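Local coordinates for protein Cfl (PDB 7A9J) that belongs to the ATP-dependent AMP-binding enzymes and, as a coronafacic acid ligase, probably activates carboxylic acids as adenylates for amide synthesis, at residues Leu106-Val111 with Tyr131-Glu136; Ile352-Ile357 with Asn417-Gly422; Ser373-Leu378 with Leu409-Asn414. The protein carries 1 engineered substitution. All blocks are in the same frame, centred on the assembly; numbering follows the deposited sequence.

Interaction 1 (Leu106-Val111 with Tyr131-Glu136); sequences LSAKEV and YETKQE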
ATOM      1  N   LEU A 106      -7.741  13.350  -0.340  1.00 38.15           N
ATOM      2  CA  LEU A 106      -8.923  13.958   0.240  1.00 41.90           C
ATOM      3  C   LEU A 106      -9.224  15.333  -0.345  1.00 41.84           C
ATOM      4  O   LEU A 106      -8.330  16.174  -0.489  1.00 44.28           O
ATOM      5  CB  LEU A 106      -8.770  14.085   1.746  1.00 39.80           C
ATOM      6  CG  LEU A 106      -8.515  12.801   2.533  1.00 40.80           C
ATOM      7  CD1 LEU A 106      -8.159  13.189   3.946  1.00 43.85           C
ATOM      8  CD2 LEU A 106      -9.726  11.919   2.490  1.00 46.40           C
ATOM      9  N   SER A 107     -10.501  15.563  -0.661  1.00 41.34           N
ATOM     10  CA  SER A 107     -10.987  16.906  -0.965  1.00 41.35           C
ATOM     11  C   SER A 107     -10.890  17.817   0.271  1.00 36.12           C
ATOM     12  O   SER A 107     -10.684  17.366   1.403  1.00 39.56           O
ATOM     13  CB  SER A 107     -12.436  16.862  -1.435  1.00 49.93           C
ATOM     14  OG  SER A 107     -13.307  16.627  -0.333  1.00 44.99           O
ATOM     15  N   ALA A 108     -11.037  19.128   0.031  1.00 42.98           N
ATOM     16  CA  ALA A 108     -11.022  20.096   1.130  1.00 48.72           C
ATOM     17  C   ALA A 108     -12.133  19.825   2.153  1.00 47.91           C
ATOM     18  O   ALA A 108     -11.914  19.930   3.364  1.00 42.48           O
ATOM     19  CB  ALA A 108     -11.150  21.513   0.561  1.00 46.69           C
ATOM     20  N   LYS A 109     -13.324  19.456   1.691  1.00 41.92           N
ATOM     21  CA  LYS A 109     -14.400  19.165   2.641  1.00 48.38           C
ATOM     22  C   LYS A 109     -14.064  17.909   3.435  1.00 46.64           C
ATOM     23  O   LYS A 109     -14.317  17.834   4.646  1.00 43.32           O
ATOM     24  CB  LYS A 109     -15.766  19.048   1.919  1.00 50.97           C
ATOM     25  CG  LYS A 109     -15.758  18.133   0.673  1.00 69.98           C
ATOM     26  CD  LYS A 109     -16.768  18.548  -0.434  1.00 88.10           C
ATOM     27  CE  LYS A 109     -16.862  17.496  -1.576  1.00 84.41           C
ATOM     28  NZ  LYS A 109     -15.900  17.666  -2.713  1.00 64.52           N
ATOM     29  N   GLU A 110     -13.407  16.951   2.788  1.00 38.75           N
ATOM     30  CA  GLU A 110     -13.066  15.713   3.472  1.00 40.49           C
ATOM     31  C   GLU A 110     -11.965  15.932   4.489  1.00 49.03           C
ATOM     32  O   GLU A 110     -11.959  15.316   5.566  1.00 42.63           O
ATOM     33  CB  GLU A 110     -12.639  14.672   2.447  1.00 40.68           C
ATOM     34  CG  GLU A 110     -13.889  14.064   1.740  1.00 43.82           C
ATOM     35  CD  GLU A 110     -13.555  13.343   0.448  1.00 59.89           C
ATOM     36  OE1 GLU A 110     -12.400  13.415  -0.008  1.00 49.41           O
ATOM     37  OE2 GLU A 110     -14.459  12.704  -0.128  1.00 62.13           O
ATOM     38  N   VAL A 111     -10.996  16.770   4.138  1.00 37.03           N
ATOM     39  CA  VAL A 111      -9.935  17.126   5.076  1.00 37.48           C
ATOM     40  C   VAL A 111     -10.533  17.795   6.303  1.00 34.65           C
ATOM     41  O   VAL A 111     -10.236  17.414   7.434  1.00 38.11           O
ATOM     42  CB  VAL A 111      -8.921  18.040   4.380  1.00 38.78           C
ATOM     43  CG1 VAL A 111      -7.975  18.688   5.447  1.00 39.20           C
ATOM     44  CG2 VAL A 111      -8.127  17.239   3.355  1.00 35.97           C
ATOM     45  N   TYR A 131      -2.806  25.680   1.076  1.00 32.78           N
ATOM     46  CA  TYR A 131      -3.475  26.742   0.371  1.00 34.53           C
ATOM     47  C   TYR A 131      -4.634  26.202  -0.465  1.00 37.08           C
ATOM     48  O   TYR A 131      -5.535  26.956  -0.798  1.00 41.34           O
ATOM     49  CB  TYR A 131      -2.492  27.534  -0.492  1.00 36.80           C
ATOM     50  CG  TYR A 131      -1.815  28.558   0.387  1.00 36.85           C
ATOM     51  CD1 TYR A 131      -2.502  29.705   0.774  1.00 38.92           C
ATOM     52  CD2 TYR A 131      -0.532  28.336   0.890  1.00 39.03           C
ATOM     53  CE1 TYR A 131      -1.872  30.689   1.622  1.00 40.86           C
ATOM     54  CE2 TYR A 131       0.083  29.295   1.734  1.00 38.54           C
ATOM     55  CZ  TYR A 131      -0.606  30.410   2.103  1.00 39.00           C
ATOM     56  OH  TYR A 131      -0.009  31.387   2.920  1.00 42.04           O
ATOM     57  N   GLU A 132      -4.624  24.900  -0.723  1.00 36.89           N
ATOM     58  CA  GLU A 132      -5.782  24.270  -1.379  1.00 44.17           C
ATOM     59  C   GLU A 132      -6.965  24.113  -0.422  1.00 45.33           C
ATOM     60  O   GLU A 132      -8.099  23.838  -0.857  1.00 43.10           O
ATOM     61  CB  GLU A 132      -5.357  22.877  -1.876  1.00 42.47           C
ATOM     62  CG  GLU A 132      -4.635  22.890  -3.218  1.00 51.29           C
ATOM     63  CD  GLU A 132      -3.883  21.574  -3.528  1.00 63.08           C
ATOM     64  OE1 GLU A 132      -3.947  20.584  -2.738  1.00 66.56           O
ATOM     65  OE2 GLU A 132      -3.216  21.533  -4.589  1.00 67.68           O
ATOM     66  N   THR A 133      -6.708  24.245   0.875  1.00 39.48           N
ATOM     67  CA  THR A 133      -7.623  23.869   1.947  1.00 41.16           C
ATOM     68  C   THR A 133      -7.758  24.972   2.994  1.00 42.59           C
ATOM     69  O   THR A 133      -8.208  24.706   4.113  1.00 42.16           O
ATOM     70  CB  THR A 133      -7.113  22.593   2.617  1.00 43.74           C
ATOM     71  OG1 THR A 133      -6.547  21.737   1.622  1.00 44.63           O
ATOM     72  CG2 THR A 133      -8.285  21.830   3.242  1.00 46.98           C
ATOM     73  N   LYS A 134      -7.332  26.187   2.667  1.00 41.18           N
ATOM     74  CA  LYS A 134      -7.040  27.175   3.704  1.00 45.44           C
ATOM     75  C   LYS A 134      -8.294  27.549   4.497  1.00 43.98           C
ATOM     76  O   LYS A 134      -8.284  27.584   5.734  1.00 44.86           O
ATOM     77  CB  LYS A 134      -6.454  28.437   3.054  1.00 38.78           C
ATOM     78  CG  LYS A 134      -6.112  29.517   4.116  1.00 46.49           C
ATOM     79  CD  LYS A 134      -5.171  30.534   3.561  1.00 46.07           C
ATOM     80  CE  LYS A 134      -4.886  31.641   4.603  1.00 40.06           C
ATOM     81  NZ  LYS A 134      -6.031  32.525   4.978  1.00 44.95           N
ATOM     82  N   GLN A 135      -9.371  27.871   3.797  1.00 43.23           N
ATOM     83  CA  GLN A 135     -10.570  28.335   4.486  1.00 45.43           C
ATOM     84  C   GLN A 135     -11.129  27.238   5.380  1.00 49.29           C
ATOM     85  O   GLN A 135     -11.523  27.491   6.525  1.00 48.33           O
ATOM     86  CB  GLN A 135     -11.602  28.790   3.463  1.00 50.78           C
ATOM     87  CG  GLN A 135     -11.235  30.132   2.851  1.00 56.04           C
ATOM     88  CD  GLN A 135     -12.194  30.549   1.766  1.00 73.99           C
ATOM     89  OE1 GLN A 135     -13.063  29.764   1.358  1.00 74.85           O
ATOM     90  NE2 GLN A 135     -12.060  31.797   1.293  1.00 64.10           N
ATOM     91  N   GLU A 136     -11.103  26.001   4.892  1.00 43.32           N
ATOM     92  CA  GLU A 136     -11.588  24.869   5.678  1.00 48.86           C
ATOM     93  C   GLU A 136     -10.729  24.654   6.919  1.00 52.26           C
ATOM     94  O   GLU A 136     -11.240  24.536   8.036  1.00 47.79           O
ATOM     95  CB  GLU A 136     -11.626  23.604   4.800  1.00 45.47           C
ATOM     96  CG  GLU A 136     -12.645  23.662   3.643  1.00 47.12           C
ATOM     97  CD  GLU A 136     -12.197  24.515   2.431  1.00 52.46           C
ATOM     98  OE1 GLU A 136     -11.025  24.988   2.399  1.00 50.95           O
ATOM     99  OE2 GLU A 136     -13.013  24.710   1.508  1.00 49.26           O
TER
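The first turn of helix 108-117 lies against the break between helices 127-132 and 134-138, and the backbones come closest at Ala108 and Thr133, whose CA atoms are 5.1 Å apart. Ala108 and Val111, one turn apart, both point their side chains at this break. The methyl of Thr133 meets that ridge, with CG2 lying 3.9 Å from Ala108 CA and equally close to Val111 CG1. Thr133 CG2 stands opposite the backbone N across the first torsion, which leaves OG1 to bond back to the carbonyl of Arg129, in the preceding helix. Thr133 holds the N-cap position of helix 134-138 without making a capping bond.

Helix 108-117 is the helical link of a beta-alpha-beta crossover from strand 98-101 to strand 122-125 in a five-stranded parallel sheet, with strand 74-78 between the two; Val111 and Thr133 both touch His78 of that middle strand. The start of the helix is fixed by a capping box: Glu110 N donates to Ser107 OG over 3.1 Å, and Ser107 N returns a 2.9 Å bond to Glu110 OE1, met on the anti side, about 33° out of the carboxylate plane.

Further out, Glu136 bends at its second torsion (chi2 77°) and folds its carboxylate over the Ala108 methyl. Ala108 CB is 3.7 Å from Glu136 CD and almost as near both oxygens, so the methyl faces the flat of the group.

Interaction 2 (Ile352-Ile357 with Asn417-Gly422); sequences INEPSI and NLIFLG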
ATOM      1  N   ILE A 352       6.208 -19.104  -8.156  1.00 29.75           N
ATOM      2  CA  ILE A 352       5.000 -19.934  -8.005  1.00 27.78           C
ATOM      3  C   ILE A 352       4.132 -19.723  -9.234  1.00 33.32           C
ATOM      4  O   ILE A 352       3.717 -18.583  -9.494  1.00 34.52           O
ATOM      5  CB  ILE A 352       4.227 -19.533  -6.732  1.00 25.62           C
ATOM      6  CG1 ILE A 352       5.163 -19.477  -5.495  1.00 33.66           C
ATOM      7  CG2 ILE A 352       3.056 -20.502  -6.537  1.00 34.21           C
ATOM      8  CD1 ILE A 352       5.850 -20.746  -5.281  1.00 36.76           C
ATOM      9  N   ASN A 353       3.884 -20.804  -9.966  1.00 31.71           N
ATOM     10  CA  ASN A 353       3.149 -20.705 -11.240  1.00 36.23           C
ATOM     11  C   ASN A 353       1.687 -20.340 -10.995  1.00 51.77           C
ATOM     12  O   ASN A 353       1.142 -19.526 -11.739  1.00 49.22           O
ATOM     13  CB  ASN A 353       3.327 -21.978 -12.071  1.00 53.34           C
ATOM     14  CG  ASN A 353       4.769 -22.079 -12.610  1.00 57.18           C
ATOM     15  OD1 ASN A 353       5.176 -21.300 -13.494  1.00 42.85           O
ATOM     16  ND2 ASN A 353       5.569 -22.955 -12.006  1.00 45.92           N
ATOM     17  N   GLU A 354       1.081 -20.824  -9.878  1.00 37.40           N
ATOM     18  CA  GLU A 354      -0.314 -20.475  -9.534  1.00 49.78           C
ATOM     19  C   GLU A 354      -0.398 -19.080  -8.900  1.00 39.44           C
ATOM     20  O   GLU A 354       0.506 -18.662  -8.189  1.00 34.66           O
ATOM     21  CB  GLU A 354      -0.876 -21.463  -8.525  1.00 38.55           C
ATOM     22  CG  GLU A 354      -0.746 -22.980  -8.934  1.00 52.95           C
ATOM     23  CD  GLU A 354       0.428 -23.707  -8.177  1.00 79.41           C
ATOM     24  OE1 GLU A 354       0.162 -24.834  -7.700  1.00 76.89           O
ATOM     25  OE2 GLU A 354       1.595 -23.175  -8.048  1.00 51.69           O
ATOM     26  N   PRO A 355      -1.512 -18.369  -9.065  1.00 32.54           N
ATOM     27  CA  PRO A 355      -1.714 -17.146  -8.285  1.00 31.98           C
ATOM     28  C   PRO A 355      -1.594 -17.394  -6.792  1.00 31.77           C
ATOM     29  O   PRO A 355      -2.158 -18.340  -6.241  1.00 33.31           O
ATOM     30  CB  PRO A 355      -3.134 -16.703  -8.677  1.00 38.06           C
ATOM     31  CG  PRO A 355      -3.340 -17.313 -10.003  1.00 41.64           C
ATOM     32  CD  PRO A 355      -2.736 -18.719  -9.834  1.00 39.50           C
ATOM     33  N   SER A 356      -0.761 -16.600  -6.157  1.00 28.91           N
ATOM     34  CA  SER A 356      -0.511 -16.800  -4.747  1.00 31.57           C
ATOM     35  C   SER A 356      -0.163 -15.491  -4.044  1.00 34.85           C
ATOM     36  O   SER A 356       0.261 -14.488  -4.639  1.00 31.57           O
ATOM     37  CB  SER A 356       0.607 -17.867  -4.537  1.00 32.01           C
ATOM     38  OG  SER A 356       1.841 -17.332  -4.970  1.00 32.28           O
ATOM     39  N   ILE A 357      -0.449 -15.476  -2.759  1.00 25.47           N
ATOM     40  CA  ILE A 357      -0.093 -14.303  -1.981  1.00 30.21           C
ATOM     41  C   ILE A 357       1.017 -14.518  -0.981  1.00 28.86           C
ATOM     42  O   ILE A 357       1.456 -13.521  -0.336  1.00 32.32           O
ATOM     43  CB  ILE A 357      -1.290 -13.678  -1.264  1.00 32.20           C
ATOM     44  CG1 ILE A 357      -1.928 -14.697  -0.309  1.00 32.13           C
ATOM     45  CG2 ILE A 357      -2.238 -13.092  -2.308  1.00 40.47           C
ATOM     46  CD1 ILE A 357      -3.123 -14.098   0.406  1.00 34.38           C
ATOM     47  N   ASN A 417       2.371 -21.725   1.815  1.00 32.98           N
ATOM     48  CA  ASN A 417       2.023 -20.706   0.833  1.00 30.34           C
ATOM     49  C   ASN A 417       0.498 -20.647   0.636  1.00 27.70           C
ATOM     50  O   ASN A 417      -0.166 -21.673   0.599  1.00 31.03           O
ATOM     51  CB  ASN A 417       2.705 -21.014  -0.505  1.00 31.79           C
ATOM     52  CG  ASN A 417       2.531 -19.903  -1.517  1.00 30.29           C
ATOM     53  OD1 ASN A 417       2.293 -18.759  -1.168  1.00 31.30           O
ATOM     54  ND2 ASN A 417       2.625 -20.260  -2.803  1.00 38.59           N
ATOM     55  N   LEU A 418      -0.032 -19.405   0.580  1.00 28.31           N
ATOM     56  CA  LEU A 418      -1.480 -19.210   0.395  1.00 29.63           C
ATOM     57  C   LEU A 418      -1.726 -19.024  -1.085  1.00 30.33           C
ATOM     58  O   LEU A 418      -1.421 -17.999  -1.678  1.00 30.36           O
ATOM     59  CB  LEU A 418      -1.945 -18.006   1.204  1.00 29.06           C
ATOM     60  CG  LEU A 418      -1.743 -18.373   2.689  1.00 30.43           C
ATOM     61  CD1 LEU A 418      -1.955 -17.083   3.460  1.00 35.28           C
ATOM     62  CD2 LEU A 418      -2.837 -19.431   3.146  1.00 33.75           C
ATOM     63  N   ILE A 419      -2.235 -20.068  -1.708  1.00 38.80           N
ATOM     64  CA  ILE A 419      -2.740 -19.947  -3.064  1.00 38.17           C
ATOM     65  C   ILE A 419      -3.954 -19.040  -3.084  1.00 36.40           C
ATOM     66  O   ILE A 419      -4.876 -19.166  -2.262  1.00 35.79           O
ATOM     67  CB  ILE A 419      -3.074 -21.358  -3.587  1.00 39.04           C
ATOM     68  CG1 ILE A 419      -1.842 -22.217  -3.699  1.00 41.08           C
ATOM     69  CG2 ILE A 419      -3.782 -21.236  -4.895  1.00 38.37           C
ATOM     70  CD1 ILE A 419      -0.568 -21.612  -4.329  1.00 42.01           C
ATOM     71  N   PHE A 420      -4.023 -18.172  -4.064  1.00 35.80           N
ATOM     72  CA  PHE A 420      -5.061 -17.155  -4.097  1.00 34.33           C
ATOM     73  C   PHE A 420      -6.137 -17.560  -5.088  1.00 33.81           C
ATOM     74  O   PHE A 420      -5.850 -17.815  -6.260  1.00 36.69           O
ATOM     75  CB  PHE A 420      -4.468 -15.779  -4.444  1.00 34.46           C
ATOM     76  CG  PHE A 420      -5.455 -14.667  -4.340  1.00 37.17           C
ATOM     77  CD1 PHE A 420      -5.746 -14.128  -3.092  1.00 49.58           C
ATOM     78  CD2 PHE A 420      -5.968 -14.074  -5.470  1.00 38.30           C
ATOM     79  CE1 PHE A 420      -6.621 -13.067  -2.991  1.00 54.83           C
ATOM     80  CE2 PHE A 420      -6.855 -13.000  -5.367  1.00 42.75           C
ATOM     81  CZ  PHE A 420      -7.188 -12.529  -4.138  1.00 46.18           C
ATOM     82  N   LEU A 421      -7.361 -17.653  -4.595  1.00 32.76           N
ATOM     83  CA  LEU A 421      -8.462 -18.123  -5.422  1.00 32.27           C
ATOM     84  C   LEU A 421      -9.410 -16.993  -5.767  1.00 33.69           C
ATOM     85  O   LEU A 421     -10.511 -17.236  -6.329  1.00 35.05           O
ATOM     86  CB  LEU A 421      -9.215 -19.267  -4.715  1.00 33.67           C
ATOM     87  CG  LEU A 421      -8.248 -20.404  -4.410  1.00 39.16           C
ATOM     88  CD1 LEU A 421      -8.959 -21.490  -3.666  1.00 42.62           C
ATOM     89  CD2 LEU A 421      -7.762 -20.940  -5.737  1.00 40.80           C
ATOM     90  N   GLY A 422      -9.040 -15.768  -5.428  1.00 37.60           N
ATOM     91  CA  GLY A 422      -9.838 -14.625  -5.829  1.00 37.74           C
ATOM     92  C   GLY A 422     -10.772 -14.157  -4.724  1.00 36.11           C
ATOM     93  O   GLY A 422     -10.767 -14.643  -3.586  1.00 39.01           O
TER
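Phe420 N gives its hydrogen to Pro355 O over 2.9 Å in an almost straight bond (177° at the hydrogen), although the donor stands well above the carbonyl plane. Its counterpart, Ile357 N to Leu418 O, approaches nearly along the C=O axis. Between these two bonds Ser356 and Ile419 form an antiparallel non-hydrogen-bonded pair, their CA atoms 4.2 Å apart: a minimal example of how two strands are joined by bonds flanking an unbonded pair.

The side chains divide over two faces. With Ser356 and Ile419 lies the amide of Asn417, whose CG is trans to the backbone N (chi1 -173°). This swings the amide across the other segment, so that ND2 rests 3.6 Å from Ser356 CB; the amide and the Ile352 side chain approach from opposite directions, ND2 3.8 Å from Ile352 CG2. Asn417 OD1 has a weak bond from Gly358 N, and Ser356 OG pairs with His346 NE2. Ile357, Leu418 and Phe420 meet on the other side. Ile357 CG1 sits between the backbone N and carbonyl carbon (chi1 59°), close to Leu418 CB at 3.6 Å, while Ile357 CG2 reaches Phe420 CD1 obliquely at 3.7 Å. Gly422 N lies over one face of the Phe420 ring, offset toward its rim.

Strand 418-423 thus runs between strands 356-360 and 408-412, with Ile357 and Leu418 touching Ile344 of strand 342-346 and helix 437-445 packing on Pro355 and Phe420.

Interaction 3 (Ser373-Leu378 with Leu409-Asn414); sequences SSNGEL and LVRQEN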
ATOM      1  N   SER A 373     -14.003 -28.458   2.297  1.00 60.23           N
ATOM      2  CA  SER A 373     -13.143 -28.513   1.114  1.00 72.62           C
ATOM      3  C   SER A 373     -11.827 -27.838   1.474  1.00 62.21           C
ATOM      4  O   SER A 373     -11.704 -27.245   2.550  1.00 63.75           O
ATOM      5  CB  SER A 373     -13.792 -27.828  -0.091  1.00 75.09           C
ATOM      6  OG  SER A 373     -13.276 -26.516  -0.212  1.00 57.82           O
ATOM      7  N   SER A 374     -10.840 -27.895   0.557  1.00 57.85           N
ATOM      8  CA  SER A 374      -9.564 -27.255   0.863  1.00 66.79           C
ATOM      9  C   SER A 374      -9.585 -25.740   0.663  1.00 54.99           C
ATOM     10  O   SER A 374      -8.624 -25.064   1.082  1.00 54.86           O
ATOM     11  CB  SER A 374      -8.431 -27.854   0.019  1.00 70.16           C
ATOM     12  OG  SER A 374      -8.692 -27.692  -1.368  1.00 80.78           O
ATOM     13  N   ASN A 375     -10.619 -25.179   0.010  1.00 50.14           N
ATOM     14  CA  ASN A 375     -10.619 -23.728  -0.293  1.00 48.86           C
ATOM     15  C   ASN A 375     -11.588 -22.981   0.625  1.00 44.94           C
ATOM     16  O   ASN A 375     -12.718 -23.449   0.850  1.00 53.01           O
ATOM     17  CB  ASN A 375     -11.046 -23.513  -1.756  1.00 58.68           C
ATOM     18  CG  ASN A 375     -10.243 -24.375  -2.734  1.00 50.00           C
ATOM     19  OD1 ASN A 375      -9.050 -24.637  -2.521  1.00 56.20           O
ATOM     20  ND2 ASN A 375     -10.862 -24.773  -3.810  1.00 55.21           N
ATOM     21  N   GLY A 376     -11.170 -21.820   1.152  1.00 43.95           N
ATOM     22  CA  GLY A 376     -12.166 -21.083   1.910  1.00 45.09           C
ATOM     23  C   GLY A 376     -11.726 -19.659   2.147  1.00 39.53           C
ATOM     24  O   GLY A 376     -10.636 -19.249   1.749  1.00 38.86           O
ATOM     25  N   GLU A 377     -12.601 -18.897   2.799  1.00 41.51           N
ATOM     26  CA  GLU A 377     -12.253 -17.512   3.122  1.00 40.58           C
ATOM     27  C   GLU A 377     -11.079 -17.402   4.094  1.00 38.51           C
ATOM     28  O   GLU A 377     -11.045 -18.070   5.129  1.00 39.54           O
ATOM     29  CB  GLU A 377     -13.474 -16.778   3.700  1.00 45.33           C
ATOM     30  CG  GLU A 377     -13.128 -15.303   3.919  1.00 46.76           C
ATOM     31  CD  GLU A 377     -14.306 -14.438   4.361  1.00 60.27           C
ATOM     32  OE1 GLU A 377     -15.363 -14.999   4.754  1.00 54.66           O
ATOM     33  OE2 GLU A 377     -14.142 -13.194   4.323  1.00 52.37           O
ATOM     34  N   LEU A 378     -10.130 -16.532   3.757  1.00 32.97           N
ATOM     35  CA  LEU A 378      -8.977 -16.234   4.600  1.00 32.86           C
ATOM     36  C   LEU A 378      -9.400 -15.294   5.724  1.00 38.08           C
ATOM     37  O   LEU A 378      -9.913 -14.196   5.458  1.00 36.15           O
ATOM     38  CB  LEU A 378      -7.870 -15.590   3.781  1.00 32.32           C
ATOM     39  CG  LEU A 378      -6.690 -15.064   4.538  1.00 34.10           C
ATOM     40  CD1 LEU A 378      -6.055 -16.218   5.278  1.00 37.38           C
ATOM     41  CD2 LEU A 378      -5.750 -14.419   3.497  1.00 37.18           C
ATOM     42  N   LEU A 409     -10.601 -15.721  -0.969  1.00 38.32           N
ATOM     43  CA  LEU A 409     -10.551 -17.181  -0.918  1.00 34.47           C
ATOM     44  C   LEU A 409      -9.115 -17.658  -1.096  1.00 33.10           C
ATOM     45  O   LEU A 409      -8.387 -17.141  -1.941  1.00 34.56           O
ATOM     46  CB  LEU A 409     -11.376 -17.745  -2.031  1.00 39.31           C
ATOM     47  CG  LEU A 409     -12.858 -17.392  -1.943  1.00 41.04           C
ATOM     48  CD1 LEU A 409     -13.625 -18.077  -3.072  1.00 42.54           C
ATOM     49  CD2 LEU A 409     -13.377 -17.918  -0.612  1.00 49.71           C
ATOM     50  N   VAL A 410      -8.718 -18.658  -0.328  1.00 36.33           N
ATOM     51  CA  VAL A 410      -7.351 -19.175  -0.412  1.00 32.37           C
ATOM     52  C   VAL A 410      -7.375 -20.686  -0.194  1.00 33.46           C
ATOM     53  O   VAL A 410      -8.373 -21.291   0.231  1.00 35.95           O
ATOM     54  CB  VAL A 410      -6.377 -18.551   0.608  1.00 30.91           C
ATOM     55  CG1 VAL A 410      -6.180 -17.038   0.365  1.00 31.77           C
ATOM     56  CG2 VAL A 410      -6.864 -18.864   2.037  1.00 34.67           C
ATOM     57  N   ARG A 411      -6.219 -21.292  -0.474  1.00 35.00           N
ATOM     58  CA  ARG A 411      -5.926 -22.658  -0.113  1.00 33.84           C
ATOM     59  C   ARG A 411      -4.501 -22.644   0.383  1.00 34.95           C
ATOM     60  O   ARG A 411      -3.668 -21.949  -0.193  1.00 35.86           O
ATOM     61  CB  ARG A 411      -6.037 -23.620  -1.312  1.00 35.24           C
ATOM     62  CG  ARG A 411      -5.557 -24.991  -0.984  1.00 47.22           C
ATOM     63  CD  ARG A 411      -5.749 -25.923  -2.169  1.00 50.41           C
ATOM     64  NE  ARG A 411      -4.960 -25.522  -3.346  1.00 51.08           N
ATOM     65  CZ  ARG A 411      -5.519 -25.071  -4.473  1.00 50.32           C
ATOM     66  NH1 ARG A 411      -6.838 -24.921  -4.565  1.00 56.82           N
ATOM     67  NH2 ARG A 411      -4.758 -24.785  -5.517  1.00 56.89           N
ATOM     68  N   GLN A 412      -4.219 -23.354   1.468  1.00 36.25           N
ATOM     69  CA  GLN A 412      -2.877 -23.282   2.026  1.00 35.69           C
ATOM     70  C   GLN A 412      -2.137 -24.540   1.588  1.00 36.28           C
ATOM     71  O   GLN A 412      -2.639 -25.637   1.747  1.00 38.43           O
ATOM     72  CB  GLN A 412      -2.933 -23.166   3.537  1.00 37.20           C
ATOM     73  CG  GLN A 412      -1.589 -22.955   4.226  1.00 38.55           C
ATOM     74  CD  GLN A 412      -1.803 -23.217   5.691  1.00 56.01           C
ATOM     75  OE1 GLN A 412      -1.844 -22.303   6.480  1.00 44.41           O
ATOM     76  NE2 GLN A 412      -2.055 -24.480   6.040  1.00 65.75           N
ATOM     77  N   GLU A 413      -0.956 -24.363   1.003  1.00 32.76           N
ATOM     78  CA  GLU A 413      -0.183 -25.522   0.550  1.00 34.43           C
ATOM     79  C   GLU A 413       0.610 -26.092   1.726  1.00 33.70           C
ATOM     80  O   GLU A 413       0.723 -25.486   2.810  1.00 36.21           O
ATOM     81  CB  GLU A 413       0.793 -25.109  -0.573  1.00 42.86           C
ATOM     82  CG  GLU A 413       0.099 -24.498  -1.818  1.00 42.19           C
ATOM     83  CD  GLU A 413       0.048 -25.463  -2.980  1.00 62.87           C
ATOM     84  OE1 GLU A 413       0.710 -25.161  -3.996  1.00 69.04           O
ATOM     85  OE2 GLU A 413      -0.624 -26.523  -2.874  1.00 72.05           O
ATOM     86  N   ASN A 414       1.226 -27.237   1.459  1.00 39.26           N
ATOM     87  CA  ASN A 414       2.025 -27.931   2.456  1.00 42.13           C
ATOM     88  C   ASN A 414       3.135 -27.082   3.025  1.00 38.04           C
ATOM     89  O   ASN A 414       3.419 -27.167   4.216  1.00 40.86           O
ATOM     90  CB  ASN A 414       2.582 -29.189   1.825  1.00 38.63           C
ATOM     91  CG  ASN A 414       1.492 -30.270   1.693  1.00 62.45           C
ATOM     92  OD1 ASN A 414       0.578 -30.323   2.532  1.00 62.14           O
ATOM     93  ND2 ASN A 414       1.549 -31.087   0.636  1.00 69.87           N
TER
HETATM   94  O   HOH W   1      -6.311 -24.922   2.652  1.00 37.90           O
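Asn375 and Arg411 lie side by side and point the same way, their amide and guanidinium planes turned 50° against each other. Arg411 bends at its third torsion (chi3 63°), which brings NH1 round to Asn375 OD1 at 3.0 Å. The oxygen is met at the guanidinium edge, near its plane, whereas the donor is tilted moderately from the amide plane. Ser374 OG adds a weak bond to the same oxygen and lies against Arg411 CD, while Asn375 ND2 bonds to Tyr436 OH.

Leu378 and Val410 are set differently: they slant past one another on the opposite face, with Leu378 CB 3.8 Å from Val410 CG2. Leu409 lays its CD2 over the backbone, 3.6 Å from Glu377 N.

In the backbone, Gly376 and Val410 form an antiparallel hydrogen-bonded pair with two reciprocal bonds, Gly376 N to Val410 O at 3.0 Å and Val410 N to Gly376 O at 2.9 Å. Farther along, a water bridges Ser374 O and Gln412 N where direct pairing stops.

The polar Asn375-Arg411 pair and the Leu378-Val410 packing thus lie on different faces. At the Asn375-Arg411 pair a neutral amide oxygen receives a probably charged donor, a directional bond that should help hold the Arg411 side chain in place.

In the fold
Interactions 2 and 3 belong to one beta unit, whereas interaction 1 stands apart. The centres of 2 and 3 are about 10 Å apart, and along the chain 373-378/409-414 is nested within the loop closed by 352-357/417-422. They share the pairing of neighbouring strands 408-412 and 418-423, where Ile419 N lies 2.8 Å from Arg411 O in a probable hydrogen bond. Interaction 1 lies across the chain's centre, about 41 and 44 Å away between centres. The pocket of the bound indene carboxylic acid is lined by residues such as Tyr334 and Gly341, around strands 331-335 and 342-346; the side chains of Ile357 and Leu378, about 10 and 12 Å from the ligand, are not among those lining it.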